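Local coordinates for protein proteasome chaperone 4 (Saccharomyces cerevisiae, PDB 2Z5B) that forms a heterodimeric chaperone with IRC25 that binds proteasome precursors and facilitates alpha-ring formation during 20S proteasome assembly, at residues A[61-66]-A[85-90]; A[39-44]-A[113-118]; A[101-106]-A[135-140]. All coordinates share one frame; numbering follows the deposited sequence.

Interaction 1 (A[61-66]-A[85-90]); sequences CYYYAI and GIPLLD
Cys61 lies on an antiparallel strand pair that carries a classic beta bulge, its CA making a C-H...O contact with Leu89 O (3.3 Å). Next comes the bulge itself. Tyr62 faces both Leu88 and Leu89. Its N donates to Leu89 O. Leu88 N donates to Tyr62 O (2.7 Å), and Leu89 N donates to the same Tyr62 O (3.0 Å), so one carbonyl holds two successive amides of the bulged strand. The Tyr62 ring crosses the Leu88 side chain, Tyr62 CD2 resting 3.9 Å from Leu88 CB, and its hydroxyl goes on to hydrogen-bond Ser144 of the partner subunit YLR021W. On the other face of the sheet, Tyr63 and Pro87 form the first regular, non-hydrogen-bonded pair past the bulge. The Tyr63 chi1 of -145°, away from the usual staggered positions, brings the ring beneath the Ile86-Pro87 peptide, with Ile86 C 3.5 Å above the ring plane over its centre and Pro87 N offset toward the rim. The Tyr63 hydroxyl meets Pro87 CD. Tyr64 with Ile86 is the next hydrogen-bonded pair: Tyr64 N donates to Ile86 O and Tyr64 O accepts from Ile86 N (2.8 Å), while Tyr64 CB packs on Leu88 CG (3.7 Å). Helix 94-111 lies against the face bearing Tyr63, and the partner subunit meets the face bearing Tyr62 and Tyr64. At Ala65 the strands draw close, Ala65 CA standing 4.0 Å from Gly85 CA.

Interaction 2 (A[39-44]-A[113-118]); sequences IPISLV and RPCYVT
Arg113 and Ile39 meet where two parallel strands, 41-44 and 115-118, enter the middle of a mixed beta-sheet. The arginine can be followed outward. Arg113 CB lies 4.0 Å from Ile39 O. CG, placed between the backbone N and the carbonyl carbon (chi1 63°), and then CD run across the end of Ile41 at about a right angle, with Arg113 CD 3.4 Å from Ile41 CD1. A bend at chi3 (-38°) then turns the guanidinium back onto the chain before Pro40. There Arg113 NE (2.8 Å) and Arg113 NH1 (2.9 Å) both donate to Ile39 O, side-on, with the acceptor in the guanidinium plane; NE comes in nearly along the C=O axis, whereas NH1 uses a lone pair. NH2 hydrogen-bonds the carbonyl of Arg35, so the buried cation joins the lead-in to strand 115-121 with the chain ahead of strand 41-47. Beyond it the regular parallel pattern takes over: Ile41 N to Pro114 O, Tyr116 N to Ile41 O, Leu43 N to Tyr116 O and Thr118 N to Leu43 O. The Tyr116 ring runs alongside Pro40 and receives Pro40 CB at its edge, 3.8 Å from Tyr116 CE1. On that face Ser42 OG hydrogen-bonds Gln41 of the partner subunit YLR021W. At the far end a water donates to Leu43 O (2.9 Å) and hydrogen-bonds Thr118 OG1 (2.7 Å).

Interaction 3 (A[101-106]-A[135-140]); sequences RHMATI and LYILKK
His102 touches Leu138 through CB, 3.9 Å from Leu138 CD2, while its imidazole is directed elsewhere: the ring meets that of His134 with the planes at about 90° and ND1 is hydrogen-bonded to NE2 of His134. The other flat group, the Tyr136 ring, carries Lys140 CG of its own helix over one face. Between the helices the contact is wholly apolar and small, 216 Å² in all; the axes of the two short segments pass 10.3 Å apart at a crossing angle of -31°, and no hydrogen bond crosses between them. Leu138 is the residue with most contact, reaching His102, Met103 and Ile106. With CG anti to the carbonyl carbon (chi1 -59°), its two methyls divide the work: Leu138 CD2 comes within 3.5 Å of Met103 N on the helix backbone, and Leu138 CD1 meets Ile106 CD1 at 4.0 Å. The Met103 and Leu138 side chains run antiparallel past one another, the methionine bent at chi2 and chi3 so that Met103 CE sits 3.8 Å from Leu138 CD2 and 3.9 Å from Ile137 CG2. Both helices lie on one face of the beta-sheet: Met103 and Ala104 rest on Val117 of strand 115-121, and Ile137 reaches Trp119 farther along the same strand.

Strand 115-121 ties the three contacts together. It pairs with 41-47 in interaction 2 and with 58-67, whose other edge carries interaction 1, so these two are neighbouring parts of one sheet, joined by the probable Tyr63 O to Val117 N and Ala65 O to Cys115 N hydrogen bonds. The helices of interaction 3 pack on one face of that sheet, where Leu43 CD2 meets Met103 CG. Chemistry follows place: interactions 1 and 2 rest on backbone hydrogen bonds, to which interaction 2 adds a buried arginine gripping a carbonyl and interaction 1 a bulge, whereas interaction 3 is purely apolar. Interactions 2 and 3 are buried; interaction 1, at the outer strand, is partly exposed. The YLR021W subunit meets interactions 1 and 2 but not the segments of interaction 3.

Interaction 1 (A[61-66]-A[85-90])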
# COMPACT_ATOMS: atom_id res chain seq x y z
N CYS A 61 10.09 -3.46 -3.54
CA CYS A 61 9.81 -2.36 -4.46
C CYS A 61 8.30 -2.14 -4.53
O CYS A 61 7.55 -3.10 -4.47
CB CYS A 61 10.36 -2.72 -5.85
SG CYS A 61 10.20 -1.40 -7.08
N TYR A 62 7.88 -0.87 -4.63
CA TYR A 62 6.46 -0.46 -4.75
C TYR A 62 6.42 0.41 -5.99
O TYR A 62 7.06 1.47 -6.01
CB TYR A 62 6.03 0.39 -3.55
CG TYR A 62 4.53 0.59 -3.37
CD1 TYR A 62 3.60 -0.38 -3.79
CD2 TYR A 62 4.05 1.73 -2.73
CE1 TYR A 62 2.24 -0.18 -3.59
CE2 TYR A 62 2.69 1.92 -2.52
CZ TYR A 62 1.79 0.95 -2.94
OH TYR A 62 0.43 1.14 -2.75
N TYR A 63 5.72 -0.06 -7.02
CA TYR A 63 5.73 0.61 -8.32
C TYR A 63 4.33 1.04 -8.71
O TYR A 63 3.39 0.29 -8.51
CB TYR A 63 6.26 -0.33 -9.40
CG TYR A 63 7.07 0.40 -10.45
CD1 TYR A 63 6.46 1.03 -11.53
CD2 TYR A 63 8.45 0.47 -10.34
CE1 TYR A 63 7.23 1.73 -12.48
CE2 TYR A 63 9.22 1.14 -11.29
CZ TYR A 63 8.60 1.77 -12.34
OH TYR A 63 9.38 2.44 -13.27
N TYR A 64 4.20 2.24 -9.29
CA TYR A 64 2.92 2.78 -9.73
C TYR A 64 2.89 3.01 -11.24
O TYR A 64 3.86 3.53 -11.79
CB TYR A 64 2.69 4.11 -9.01
CG TYR A 64 1.41 4.83 -9.41
CD1 TYR A 64 0.17 4.31 -9.07
CD2 TYR A 64 1.45 6.06 -10.08
CE1 TYR A 64 -1.01 4.96 -9.42
CE2 TYR A 64 0.26 6.72 -10.43
CZ TYR A 64 -0.96 6.16 -10.07
OH TYR A 64 -2.15 6.77 -10.41
N ALA A 65 1.77 2.66 -11.89
CA ALA A 65 1.53 3.05 -13.29
C ALA A 65 0.08 3.44 -13.54
O ALA A 65 -0.83 3.00 -12.84
CB ALA A 65 1.95 1.96 -14.25
N ILE A 66 -0.14 4.26 -14.57
CA ILE A 66 -1.46 4.76 -14.91
C ILE A 66 -1.44 5.13 -16.41
O ILE A 66 -0.41 5.59 -16.92
CB ILE A 66 -1.85 5.98 -13.98
CG1 ILE A 66 -3.28 6.48 -14.26
CG2 ILE A 66 -0.82 7.12 -14.06
CD1 ILE A 66 -3.83 7.47 -13.23
N GLY A 85 4.78 5.39 -15.63
CA GLY A 85 5.02 4.70 -14.37
C GLY A 85 6.23 5.21 -13.64
O GLY A 85 7.15 5.78 -14.25
N ILE A 86 6.23 5.01 -12.33
CA ILE A 86 7.34 5.41 -11.49
C ILE A 86 7.44 4.53 -10.24
O ILE A 86 6.42 4.09 -9.70
CB ILE A 86 7.25 6.93 -11.10
CG1 ILE A 86 8.64 7.52 -10.83
CG2 ILE A 86 6.27 7.19 -9.94
CD1 ILE A 86 8.79 8.99 -11.25
N PRO A 87 8.69 4.27 -9.78
CA PRO A 87 8.86 3.63 -8.48
C PRO A 87 8.40 4.55 -7.34
O PRO A 87 8.82 5.71 -7.26
CB PRO A 87 10.37 3.39 -8.38
CG PRO A 87 11.00 4.25 -9.41
CD PRO A 87 9.97 4.52 -10.46
N LEU A 88 7.52 4.04 -6.50
CA LEU A 88 7.12 4.77 -5.29
C LEU A 88 8.06 4.43 -4.14
O LEU A 88 8.43 5.30 -3.35
CB LEU A 88 5.66 4.48 -4.94
CG LEU A 88 4.63 4.87 -6.01
CD1 LEU A 88 3.23 4.73 -5.45
CD2 LEU A 88 4.83 6.29 -6.52
N LEU A 89 8.45 3.17 -4.03
CA LEU A 89 9.57 2.80 -3.17
C LEU A 89 10.55 2.07 -4.07
O LEU A 89 10.27 0.95 -4.49
CB LEU A 89 9.13 1.90 -2.01
CG LEU A 89 10.24 1.49 -1.02
CD1 LEU A 89 10.68 2.68 -0.18
CD2 LEU A 89 9.81 0.36 -0.12
N ASP A 90 11.65 2.73 -4.40
CA ASP A 90 12.62 2.19 -5.36
C ASP A 90 13.51 1.12 -4.72
O ASP A 90 13.61 1.04 -3.50
CB ASP A 90 13.46 3.34 -5.94
CG ASP A 90 13.97 3.05 -7.35
OD1 ASP A 90 13.77 1.92 -7.85
OD2 ASP A 90 14.58 3.96 -7.97

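Interaction 2 (A[39-44]-A[113-118])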
# COMPACT_ATOMS: atom_id res chain seq x y z
N ILE A 39 -10.86 3.01 -10.44
CA ILE A 39 -10.42 2.24 -9.28
C ILE A 39 -9.12 1.50 -9.64
O ILE A 39 -9.10 0.73 -10.58
CB ILE A 39 -11.51 1.27 -8.79
CG1 ILE A 39 -12.71 2.06 -8.24
CG2 ILE A 39 -10.95 0.30 -7.75
CD1 ILE A 39 -13.95 1.22 -7.97
N PRO A 40 -8.04 1.77 -8.89
CA PRO A 40 -6.74 1.15 -9.15
C PRO A 40 -6.68 -0.32 -8.76
O PRO A 40 -7.38 -0.74 -7.85
CB PRO A 40 -5.77 1.92 -8.24
CG PRO A 40 -6.55 3.10 -7.73
CD PRO A 40 -7.97 2.71 -7.76
N ILE A 41 -5.83 -1.08 -9.45
CA ILE A 41 -5.48 -2.42 -9.01
C ILE A 41 -4.25 -2.25 -8.12
O ILE A 41 -3.36 -1.45 -8.43
CB ILE A 41 -5.13 -3.34 -10.20
CG1 ILE A 41 -6.40 -3.70 -10.98
CG2 ILE A 41 -4.43 -4.62 -9.77
CD1 ILE A 41 -6.11 -4.22 -12.37
N SER A 42 -4.24 -2.94 -6.98
CA SER A 42 -3.03 -3.09 -6.18
C SER A 42 -2.67 -4.56 -6.17
O SER A 42 -3.53 -5.41 -5.91
CB SER A 42 -3.25 -2.64 -4.74
OG SER A 42 -3.52 -1.26 -4.67
N LEU A 43 -1.41 -4.87 -6.45
CA LEU A 43 -0.96 -6.26 -6.44
C LEU A 43 0.23 -6.38 -5.53
O LEU A 43 1.19 -5.61 -5.64
CB LEU A 43 -0.63 -6.76 -7.85
CG LEU A 43 0.03 -8.15 -7.95
CD1 LEU A 43 -0.95 -9.23 -7.51
CD2 LEU A 43 0.50 -8.44 -9.35
N VAL A 44 0.15 -7.32 -4.59
CA VAL A 44 1.34 -7.73 -3.84
C VAL A 44 1.69 -9.14 -4.35
O VAL A 44 0.82 -10.03 -4.38
CB VAL A 44 1.11 -7.74 -2.31
CG1 VAL A 44 2.40 -8.11 -1.57
CG2 VAL A 44 0.60 -6.37 -1.84
N ARG A 113 -6.28 0.89 -16.34
CA ARG A 113 -6.52 1.50 -15.04
C ARG A 113 -5.21 1.69 -14.28
O ARG A 113 -4.21 1.07 -14.63
CB ARG A 113 -7.48 0.63 -14.23
CG ARG A 113 -6.95 -0.75 -13.89
CD ARG A 113 -8.10 -1.68 -13.58
NE ARG A 113 -9.11 -0.95 -12.83
CZ ARG A 113 -10.39 -0.85 -13.18
NH1 ARG A 113 -11.20 -0.14 -12.42
NH2 ARG A 113 -10.85 -1.48 -14.25
N PRO A 114 -5.22 2.53 -13.23
CA PRO A 114 -3.97 2.68 -12.49
C PRO A 114 -3.67 1.36 -11.76
O PRO A 114 -4.59 0.56 -11.53
CB PRO A 114 -4.25 3.81 -11.50
CG PRO A 114 -5.59 4.43 -11.94
CD PRO A 114 -6.31 3.34 -12.66
N CYS A 115 -2.39 1.13 -11.46
CA CYS A 115 -1.92 -0.09 -10.82
C CYS A 115 -0.79 0.23 -9.87
O CYS A 115 0.12 0.99 -10.22
CB CYS A 115 -1.40 -1.10 -11.88
SG CYS A 115 -0.97 -2.75 -11.20
N TYR A 116 -0.85 -0.36 -8.68
CA TYR A 116 0.19 -0.31 -7.69
C TYR A 116 0.70 -1.74 -7.56
O TYR A 116 -0.09 -2.67 -7.37
CB TYR A 116 -0.34 0.14 -6.33
CG TYR A 116 -0.84 1.57 -6.29
CD1 TYR A 116 -2.09 1.91 -6.80
CD2 TYR A 116 -0.06 2.57 -5.70
CE1 TYR A 116 -2.56 3.22 -6.75
CE2 TYR A 116 -0.53 3.88 -5.63
CZ TYR A 116 -1.77 4.18 -6.17
OH TYR A 116 -2.24 5.47 -6.13
N VAL A 117 2.01 -1.93 -7.66
CA VAL A 117 2.57 -3.27 -7.53
C VAL A 117 3.64 -3.32 -6.44
O VAL A 117 4.55 -2.51 -6.42
CB VAL A 117 3.19 -3.76 -8.87
CG1 VAL A 117 4.06 -4.97 -8.67
CG2 VAL A 117 2.09 -4.13 -9.84
N THR A 118 3.52 -4.28 -5.54
CA THR A 118 4.57 -4.56 -4.60
C THR A 118 5.26 -5.86 -4.96
O THR A 118 4.57 -6.87 -5.13
CB THR A 118 3.99 -4.75 -3.18
OG1 THR A 118 3.40 -3.52 -2.74
CG2 THR A 118 5.07 -5.16 -2.21
O HOH W 1 0.88 -3.42 -3.69

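Interaction 3 (A[101-106]-A[135-140])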
# COMPACT_ATOMS: atom_id res chain seq x y z
N ARG A 101 8.35 -2.89 -12.26
CA ARG A 101 8.06 -1.95 -13.34
C ARG A 101 7.22 -2.60 -14.42
O ARG A 101 6.18 -2.07 -14.78
CB ARG A 101 9.34 -1.39 -13.96
CG ARG A 101 9.09 -0.46 -15.16
CD ARG A 101 10.41 0.19 -15.60
NE ARG A 101 11.48 -0.81 -15.84
CZ ARG A 101 11.69 -1.46 -16.98
NH1 ARG A 101 10.91 -1.28 -18.05
NH2 ARG A 101 12.69 -2.31 -17.06
N HIS A 102 7.70 -3.73 -14.94
CA HIS A 102 6.96 -4.47 -15.97
C HIS A 102 5.57 -4.87 -15.50
O HIS A 102 4.61 -4.72 -16.25
CB HIS A 102 7.72 -5.72 -16.41
CG HIS A 102 8.89 -5.42 -17.29
ND1 HIS A 102 10.04 -6.19 -17.28
CD2 HIS A 102 9.10 -4.44 -18.20
CE1 HIS A 102 10.91 -5.69 -18.14
NE2 HIS A 102 10.37 -4.63 -18.72
N MET A 103 5.49 -5.41 -14.28
CA MET A 103 4.21 -5.81 -13.72
C MET A 103 3.21 -4.68 -13.70
O MET A 103 2.12 -4.81 -14.24
CB MET A 103 4.38 -6.40 -12.31
CG MET A 103 3.13 -7.09 -11.78
SD MET A 103 2.71 -8.59 -12.69
CE MET A 103 3.93 -9.71 -12.00
N ALA A 104 3.58 -3.56 -13.10
CA ALA A 104 2.66 -2.43 -12.98
C ALA A 104 2.29 -1.90 -14.36
O ALA A 104 1.13 -1.66 -14.62
CB ALA A 104 3.27 -1.34 -12.13
N THR A 105 3.29 -1.72 -15.22
CA THR A 105 3.07 -1.13 -16.55
C THR A 105 2.21 -2.02 -17.43
O THR A 105 1.27 -1.55 -18.07
CB THR A 105 4.42 -0.81 -17.26
OG1 THR A 105 5.24 -0.02 -16.39
CG2 THR A 105 4.17 0.04 -18.52
N ILE A 106 2.50 -3.32 -17.46
CA ILE A 106 1.72 -4.25 -18.26
C ILE A 106 0.27 -4.41 -17.73
O ILE A 106 -0.69 -4.46 -18.51
CB ILE A 106 2.42 -5.62 -18.44
CG1 ILE A 106 3.69 -5.46 -19.28
CG2 ILE A 106 1.50 -6.61 -19.16
CD1 ILE A 106 4.80 -6.43 -18.93
N LEU A 135 9.09 -13.79 -17.64
CA LEU A 135 7.88 -13.85 -18.48
C LEU A 135 6.76 -14.69 -17.86
O LEU A 135 5.59 -14.32 -17.94
CB LEU A 135 8.22 -14.39 -19.89
CG LEU A 135 7.07 -14.61 -20.88
CD1 LEU A 135 6.63 -13.30 -21.53
CD2 LEU A 135 7.42 -15.63 -22.00
N TYR A 136 7.12 -15.83 -17.29
CA TYR A 136 6.17 -16.68 -16.58
C TYR A 136 5.44 -15.90 -15.49
O TYR A 136 4.22 -16.00 -15.37
CB TYR A 136 6.89 -17.87 -15.94
CG TYR A 136 6.01 -18.74 -15.08
CD1 TYR A 136 5.17 -19.69 -15.66
CD2 TYR A 136 6.03 -18.63 -13.70
CE1 TYR A 136 4.36 -20.51 -14.88
CE2 TYR A 136 5.23 -19.43 -12.91
CZ TYR A 136 4.40 -20.37 -13.51
OH TYR A 136 3.61 -21.17 -12.73
N ILE A 137 6.18 -15.16 -14.68
CA ILE A 137 5.58 -14.47 -13.53
C ILE A 137 4.57 -13.43 -14.03
O ILE A 137 3.44 -13.36 -13.55
CB ILE A 137 6.64 -13.83 -12.60
CG1 ILE A 137 7.49 -14.91 -11.92
CG2 ILE A 137 5.97 -12.95 -11.55
CD1 ILE A 137 8.76 -14.39 -11.26
N LEU A 138 4.98 -12.62 -15.01
CA LEU A 138 4.07 -11.64 -15.59
C LEU A 138 2.79 -12.25 -16.16
O LEU A 138 1.68 -11.79 -15.83
CB LEU A 138 4.80 -10.79 -16.64
CG LEU A 138 6.00 -9.98 -16.18
CD1 LEU A 138 6.84 -9.50 -17.39
CD2 LEU A 138 5.58 -8.79 -15.31
N LYS A 139 2.92 -13.28 -17.01
CA LYS A 139 1.72 -13.89 -17.63
C LYS A 139 0.78 -14.55 -16.62
O LYS A 139 -0.44 -14.44 -16.74
CB LYS A 139 2.09 -14.86 -18.77
CG LYS A 139 2.65 -16.21 -18.35
CD LYS A 139 1.59 -17.32 -18.53
CE LYS A 139 2.23 -18.68 -18.74
NZ LYS A 139 1.23 -19.79 -18.94
N LYS A 140 1.34 -15.20 -15.61
CA LYS A 140 0.49 -15.83 -14.60
C LYS A 140 -0.29 -14.80 -13.81
O LYS A 140 -1.43 -15.04 -13.42
CB LYS A 140 1.29 -16.74 -13.66
CG LYS A 140 1.87 -18.02 -14.33
CD LYS A 140 0.84 -18.90 -15.04
CE LYS A 140 0.35 -20.03 -14.13
NZ LYS A 140 -0.44 -21.08 -14.87